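Local structure of cytochrome P450 (Bacillus megaterium, 5L92) at residues V58-K62 with G346-H350; F50-G54 with D323-F327. The protein binds heme and the steroid corticosterone and oxidises steroids, probably as a monooxygenase that inserts an atom of molecular oxygen into its substrate. All blocks are in the same frame, centred on the assembly; numbering follows the deposited sequence.

Contact 1. Residues V58-K62 with G346-H350. With HEM (protoporphyrin IX containing Fe), chain C.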
loop_
_atom_site.group_PDB
_atom_site.type_symbol
_atom_site.label_atom_id
_atom_site.label_comp_id
_atom_site.label_asym_id
_atom_site.label_seq_id
_atom_site.Cartn_x
_atom_site.Cartn_y
_atom_site.Cartn_z
ATOM N N VAL A 58 1.389 18.613 -5.196
ATOM C CA VAL A 58 2.645 18.073 -4.697
ATOM C C VAL A 58 3.033 16.835 -5.467
ATOM O O VAL A 58 4.208 16.666 -5.831
ATOM C CB VAL A 58 2.563 17.790 -3.186
ATOM C CG1 VAL A 58 3.731 16.850 -2.738
ATOM C CG2 VAL A 58 2.589 19.134 -2.406
ATOM N N LEU A 59 2.066 15.930 -5.709
ATOM C CA LEU A 59 2.373 14.681 -6.400
ATOM C C LEU A 59 2.558 14.853 -7.907
ATOM O O LEU A 59 3.289 14.072 -8.512
ATOM C CB LEU A 59 1.292 13.629 -6.126
ATOM C CG LEU A 59 1.162 13.091 -4.711
ATOM C CD1 LEU A 59 0.053 12.066 -4.650
ATOM C CD2 LEU A 59 2.486 12.518 -4.179
ATOM N N GLU A 60 1.913 15.835 -8.541
ATOM C CA GLU A 60 2.142 16.030 -9.974
ATOM C C GLU A 60 3.467 16.741 -10.247
ATOM O O GLU A 60 4.109 16.491 -11.272
ATOM C CB GLU A 60 1.013 16.832 -10.613
ATOM C CG GLU A 60 -0.164 15.978 -11.017
ATOM C CD GLU A 60 -1.381 16.793 -11.437
ATOM O OE1 GLU A 60 -1.273 18.037 -11.581
ATOM O OE2 GLU A 60 -2.457 16.183 -11.621
ATOM N N GLN A 61 3.890 17.637 -9.362
ATOM C CA GLN A 61 5.053 18.474 -9.651
ATOM C C GLN A 61 6.337 17.770 -9.204
ATOM O O GLN A 61 7.007 18.145 -8.238
ATOM C CB GLN A 61 4.879 19.841 -9.019
ATOM C CG GLN A 61 3.795 20.660 -9.689
ATOM C CD GLN A 61 3.957 22.127 -9.398
ATOM O OE1 GLN A 61 3.630 22.592 -8.309
ATOM N NE2 GLN A 61 4.501 22.860 -10.358
ATOM N N LYS A 62 6.655 16.732 -9.978
ATOM C CA LYS A 62 7.783 15.823 -9.745
ATOM C C LYS A 62 9.128 16.532 -9.754
ATOM O O LYS A 62 10.065 16.076 -9.090
ATOM C CB LYS A 62 7.800 14.754 -10.840
ATOM C CG LYS A 62 7.885 15.439 -12.246
ATOM C CD LYS A 62 7.447 14.603 -13.409
ATOM C CE LYS A 62 7.537 15.406 -14.688
ATOM N NZ LYS A 62 6.217 15.842 -15.157
ATOM N N GLY A 346 -1.704 7.183 -5.471
ATOM C CA GLY A 346 -0.867 8.279 -5.876
ATOM C C GLY A 346 -1.437 8.974 -7.095
ATOM O O GLY A 346 -2.607 8.873 -7.404
ATOM N N ARG A 347 -0.548 9.642 -7.822
ATOM C CA ARG A 347 -0.909 10.551 -8.895
ATOM C C ARG A 347 0.362 11.039 -9.572
ATOM O O ARG A 347 1.247 11.577 -8.904
ATOM C CB ARG A 347 -1.693 11.760 -8.348
ATOM C CG ARG A 347 -1.856 12.924 -9.354
ATOM C CD ARG A 347 -2.866 12.602 -10.439
ATOM N NE ARG A 347 -4.197 12.497 -9.860
ATOM C CZ ARG A 347 -5.127 13.453 -9.887
ATOM N NH1 ARG A 347 -4.910 14.617 -10.496
ATOM N NH2 ARG A 347 -6.296 13.233 -9.298
ATOM N N GLY A 348 0.430 10.946 -10.886
ATOM C CA GLY A 348 1.610 11.375 -11.596
ATOM C C GLY A 348 2.510 10.217 -11.962
ATOM O O GLY A 348 2.098 9.064 -12.058
ATOM N N ILE A 349 3.789 10.537 -12.145
ATOM C CA ILE A 349 4.690 9.522 -12.702
ATOM C C ILE A 349 4.919 8.346 -11.768
ATOM O O ILE A 349 5.300 7.276 -12.241
ATOM C CB ILE A 349 6.037 10.145 -13.092
ATOM C CG1 ILE A 349 6.813 10.549 -11.825
ATOM C CG2 ILE A 349 5.791 11.344 -13.966
ATOM C CD1 ILE A 349 8.236 10.856 -12.080
ATOM N N HIS A 350 4.689 8.485 -10.461
ATOM C CA HIS A 350 4.905 7.375 -9.546
ATOM C C HIS A 350 3.627 6.619 -9.226
ATOM O O HIS A 350 3.650 5.748 -8.342
ATOM C CB HIS A 350 5.549 7.842 -8.231
ATOM C CG HIS A 350 6.912 8.412 -8.397
ATOM N ND1 HIS A 350 8.033 7.629 -8.590
ATOM C CD2 HIS A 350 7.343 9.696 -8.377
ATOM C CE1 HIS A 350 9.093 8.411 -8.688
ATOM N NE2 HIS A 350 8.702 9.668 -8.568
HETATM C CHA HEM C . 3.674 3.103 -5.851
HETATM C CHB HEM C . -0.306 2.473 -3.078
HETATM C CHC HEM C . -0.424 -2.210 -4.155
HETATM C CHD HEM C . 3.787 -1.642 -6.477
HETATM C C1A HEM C . 2.567 3.332 -5.043
HETATM C C2A HEM C . 2.121 4.631 -4.588
HETATM C C3A HEM C . 1.038 4.453 -3.817
HETATM C C4A HEM C . 0.738 3.040 -3.776
HETATM C CMA HEM C . 0.228 5.561 -3.116
HETATM C CAA HEM C . 2.795 5.992 -4.916
HETATM C CBA HEM C . 4.165 6.140 -4.253
HETATM C CGA HEM C . 4.663 7.561 -4.287
HETATM O O1A HEM C . 4.159 8.380 -5.065
HETATM O O2A HEM C . 5.569 7.912 -3.514
HETATM C C1B HEM C . -0.737 1.170 -3.144
HETATM C C2B HEM C . -1.978 0.618 -2.616
HETATM C C3B HEM C . -1.980 -0.692 -2.916
HETATM C C4B HEM C . -0.751 -0.993 -3.624
HETATM C CMB HEM C . -3.069 1.433 -1.897
HETATM C CAB HEM C . -3.048 -1.774 -2.655
HETATM C CBB HEM C . -4.346 -1.489 -2.467
HETATM C C1C HEM C . 0.712 -2.465 -4.888
HETATM C C2C HEM C . 1.151 -3.758 -5.338
HETATM C C3C HEM C . 2.290 -3.595 -5.985
HETATM C C4C HEM C . 2.658 -2.206 -5.937
HETATM C CMC HEM C . 0.413 -5.112 -5.167
HETATM C CAC HEM C . 3.061 -4.776 -6.588
HETATM C CBC HEM C . 3.343 -4.796 -7.887
HETATM C C1D HEM C . 4.134 -0.322 -6.513
HETATM C C2D HEM C . 5.337 0.201 -7.128
HETATM C C3D HEM C . 5.322 1.533 -6.970
HETATM C C4D HEM C . 4.107 1.863 -6.232
HETATM C CMD HEM C . 6.397 -0.703 -7.812
HETATM C CAD HEM C . 6.366 2.575 -7.442
HETATM C CBD HEM C . 5.981 3.161 -8.815
HETATM C CGD HEM C . 6.877 4.296 -9.271
HETATM O O1D HEM C . 6.928 4.586 -10.488
HETATM O O2D HEM C . 7.545 4.961 -8.439
HETATM N NA HEM C . 1.707 2.362 -4.544
HETATM N NB HEM C . -0.017 0.151 -3.729
HETATM N NC HEM C . 1.668 -1.537 -5.264
HETATM N ND HEM C . 3.437 0.717 -5.954
HETATM FE FE HEM C . 1.653 0.398 -4.958
HETATM O O HOH W 1 4.293 13.212 -11.039
#
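Glu60 and Arg347 run alongside each other in the same direction, where the end of helix 52-60 rests on the cysteine loop of the P450 fold, the loop that leads to the axial heme ligand Cys352. Their CG atoms pack against each other, and at the ends OE2 of Glu60 accepts from NH1 of Arg347 over 3.1 Å. The oxygen is met nearly along its C-O axis and sits near the guanidinium plane; the carboxylate and guanidinium planes are 38° apart, and one N-H, that of NH1, makes the salt bridge. Bends at chi2 (74°) and chi3 (67°) bring the guanidinium alongside the glutamate's end. Deeper in, Leu59 directs CD1 at the loop backbone, 4.1 Å from Gly346 CA, and it also touches Leu292 and Arg294. Lys62 and Ile349 lie nearly perpendicular, the lysine methylene CD resting 3.7 Å from Ile349 CG2. A water mediates where the backbones do not bond directly: it accepts from Ile349 N at 2.9 Å and lies 2.9 Å from Leu59 O. The same loop then reaches the cofactor. His350, with CG1 of Ile349 above one ring face, toward the rim, and His92 edge-to-face with it, holds a heme propionate through its ND1, which donates to O2D of the heme at 2.7 Å.

Contact 2. Residues F50-G54 with D323-F327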
loop_
_atom_site.group_PDB
_atom_site.type_symbol
_atom_site.label_atom_id
_atom_site.label_comp_id
_atom_site.label_asym_id
_atom_site.label_seq_id
_atom_site.Cartn_x
_atom_site.Cartn_y
_atom_site.Cartn_z
ATOM N N PHE A 50 -3.088 18.992 3.372
ATOM C CA PHE A 50 -4.318 18.280 3.693
ATOM C C PHE A 50 -5.428 18.418 2.662
ATOM O O PHE A 50 -6.372 17.628 2.699
ATOM C CB PHE A 50 -4.870 18.758 5.041
ATOM C CG PHE A 50 -4.006 18.409 6.229
ATOM C CD1 PHE A 50 -4.044 17.152 6.794
ATOM C CD2 PHE A 50 -3.188 19.358 6.812
ATOM C CE1 PHE A 50 -3.239 16.829 7.908
ATOM C CE2 PHE A 50 -2.407 19.048 7.921
ATOM C CZ PHE A 50 -2.430 17.778 8.462
ATOM N N HIS A 51 -5.390 19.413 1.806
ATOM C CA HIS A 51 -6.480 19.604 0.870
ATOM C C HIS A 51 -6.137 18.970 -0.459
ATOM O O HIS A 51 -4.967 18.797 -0.816
ATOM C CB HIS A 51 -6.831 21.086 0.701
ATOM C CG HIS A 51 -5.768 21.912 0.043
ATOM N ND1 HIS A 51 -4.455 21.943 0.478
ATOM C CD2 HIS A 51 -5.840 22.773 -1.000
ATOM C CE1 HIS A 51 -3.770 22.781 -0.279
ATOM N NE2 HIS A 51 -4.586 23.292 -1.186
ATOM N N TYR A 52 -7.198 18.614 -1.180
ATOM C CA TYR A 52 -7.078 17.801 -2.391
ATOM C C TYR A 52 -6.177 18.462 -3.410
ATOM O O TYR A 52 -5.323 17.807 -4.024
ATOM C CB TYR A 52 -8.463 17.566 -2.996
ATOM C CG TYR A 52 -8.516 16.657 -4.195
ATOM C CD1 TYR A 52 -8.070 17.079 -5.447
ATOM C CD2 TYR A 52 -9.039 15.384 -4.088
ATOM C CE1 TYR A 52 -8.140 16.230 -6.539
ATOM C CE2 TYR A 52 -9.105 14.550 -5.154
ATOM C CZ TYR A 52 -8.668 14.973 -6.381
ATOM O OH TYR A 52 -8.764 14.100 -7.431
ATOM N N ASP A 53 -6.366 19.758 -3.624
ATOM C CA ASP A 53 -5.621 20.441 -4.667
ATOM C C ASP A 53 -4.152 20.496 -4.304
ATOM O O ASP A 53 -3.292 20.395 -5.182
ATOM C CB ASP A 53 -6.189 21.855 -4.873
ATOM C CG ASP A 53 -5.556 22.584 -6.062
ATOM O OD1 ASP A 53 -5.817 22.174 -7.222
ATOM O OD2 ASP A 53 -4.797 23.561 -5.835
ATOM N N GLY A 54 -3.863 20.629 -3.008
ATOM C CA GLY A 54 -2.483 20.606 -2.547
ATOM C C GLY A 54 -1.837 19.244 -2.713
ATOM O O GLY A 54 -0.700 19.134 -3.195
ATOM N N ASP A 323 -12.166 15.714 1.231
ATOM C CA ASP A 323 -12.282 17.132 0.926
ATOM C C ASP A 323 -13.642 17.403 0.272
ATOM O O ASP A 323 -13.961 16.814 -0.772
ATOM C CB ASP A 323 -11.123 17.504 -0.003
ATOM C CG ASP A 323 -11.018 18.993 -0.268
ATOM O OD1 ASP A 323 -12.072 19.653 -0.416
ATOM O OD2 ASP A 323 -9.866 19.499 -0.346
ATOM N N ALA A 324 -14.447 18.278 0.880
ATOM C CA ALA A 324 -15.832 18.435 0.410
ATOM C C ALA A 324 -15.905 18.997 -1.009
ATOM O O ALA A 324 -16.838 18.666 -1.758
ATOM C CB ALA A 324 -16.612 19.327 1.353
ATOM N N GLU A 325 -14.918 19.817 -1.400
ATOM C CA GLU A 325 -14.882 20.382 -2.742
ATOM C C GLU A 325 -14.814 19.307 -3.821
ATOM O O GLU A 325 -15.172 19.565 -4.965
ATOM C CB GLU A 325 -13.696 21.351 -2.878
ATOM C CG GLU A 325 -13.746 22.602 -1.945
ATOM C CD GLU A 325 -14.638 23.742 -2.442
ATOM O OE1 GLU A 325 -14.585 24.111 -3.642
ATOM O OE2 GLU A 325 -15.390 24.305 -1.612
ATOM N N TYR A 326 -14.366 18.101 -3.505
ATOM C CA TYR A 326 -14.249 17.079 -4.544
ATOM C C TYR A 326 -15.087 15.858 -4.242
ATOM O O TYR A 326 -15.184 14.974 -5.091
ATOM C CB TYR A 326 -12.777 16.645 -4.766
ATOM C CG TYR A 326 -11.886 17.719 -5.356
ATOM C CD1 TYR A 326 -11.489 18.797 -4.582
ATOM C CD2 TYR A 326 -11.440 17.659 -6.692
ATOM C CE1 TYR A 326 -10.673 19.805 -5.111
ATOM C CE2 TYR A 326 -10.608 18.667 -7.215
ATOM C CZ TYR A 326 -10.254 19.734 -6.418
ATOM O OH TYR A 326 -9.452 20.747 -6.898
ATOM N N PHE A 327 -15.666 15.758 -3.052
ATOM C CA PHE A 327 -16.385 14.540 -2.696
ATOM C C PHE A 327 -17.611 14.984 -1.903
ATOM O O PHE A 327 -17.488 15.334 -0.729
ATOM C CB PHE A 327 -15.522 13.584 -1.890
ATOM C CG PHE A 327 -14.280 13.092 -2.615
ATOM C CD1 PHE A 327 -14.329 11.972 -3.442
ATOM C CD2 PHE A 327 -13.072 13.724 -2.443
ATOM C CE1 PHE A 327 -13.186 11.516 -4.088
ATOM C CE2 PHE A 327 -11.918 13.258 -3.101
ATOM C CZ PHE A 327 -11.983 12.175 -3.910
#
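Tyr52 and Asp323 bring their CA atoms to 6.2 Å where the first turn of helix 52-60 meets the irregular loop 323-327, part of the long meander region that precedes the cysteine loop in P450 folds. The join combines an Asx turn with an aromatic cluster. Asp323 spends its two carboxylate oxygens differently. OD1 accepts from Glu325 N at 3.0 Å, closing the Asx turn within its own loop, whereas OD2 crosses to the helix and takes the N-H of Tyr52 at 2.9 Å in an almost perfectly straight bond of 179°. Both donors arrive on the anti side of their oxygens, somewhat out of the carboxylate plane. A negative charge placed here, beside the start of a helix, would probably interact favourably with the helix dipole. The loop is curled further by Asp323 O, which accepts from Tyr326 N, and this turn presents two aromatic rings to the helix. Tyr52 reaches into the angle formed by the two rings, CG anti to the backbone N (chi1 -176°). Tyr326 covers one face in a face-to-face stack, the planes only 12° apart and the centroids separated by 3.9 Å. The rings are displaced, CD1 of Tyr52 standing over the centre of the Tyr326 ring, and Tyr52 CB adds a CH-pi contact to that same face. Phe327 approaches differently: its ring and that of Tyr52 meet at their borders, steeply inclined, neither covering the other. At the buried end of the cluster the Tyr52 hydroxyl is hydrogen-bonded to the carbonyl of Val341, while nearer the root of the ring Tyr52 CD2 lies 3.7 Å from Phe327 CE2.

Overall arrangement
Contacts 1 and 2 use the two ends of helix 52-60, their centres about 16 Å apart, and show how one short helix can bind two portions of a long loop region that follows it by more than 260 residues. Both are partly buried. Contact 2, at the helix start and away from the heme, relies on stacked aromatics and one backbone-to-carboxylate bond, with an exposed tyrosine on its outer side. Contact 1, nearer the chain centre, adds a salt bridge and a bridging water to its apolar contacts, and runs on into the heme site. The two touch directly: Arg347 NH2 makes a weak hydrogen bond with Tyr52 OH.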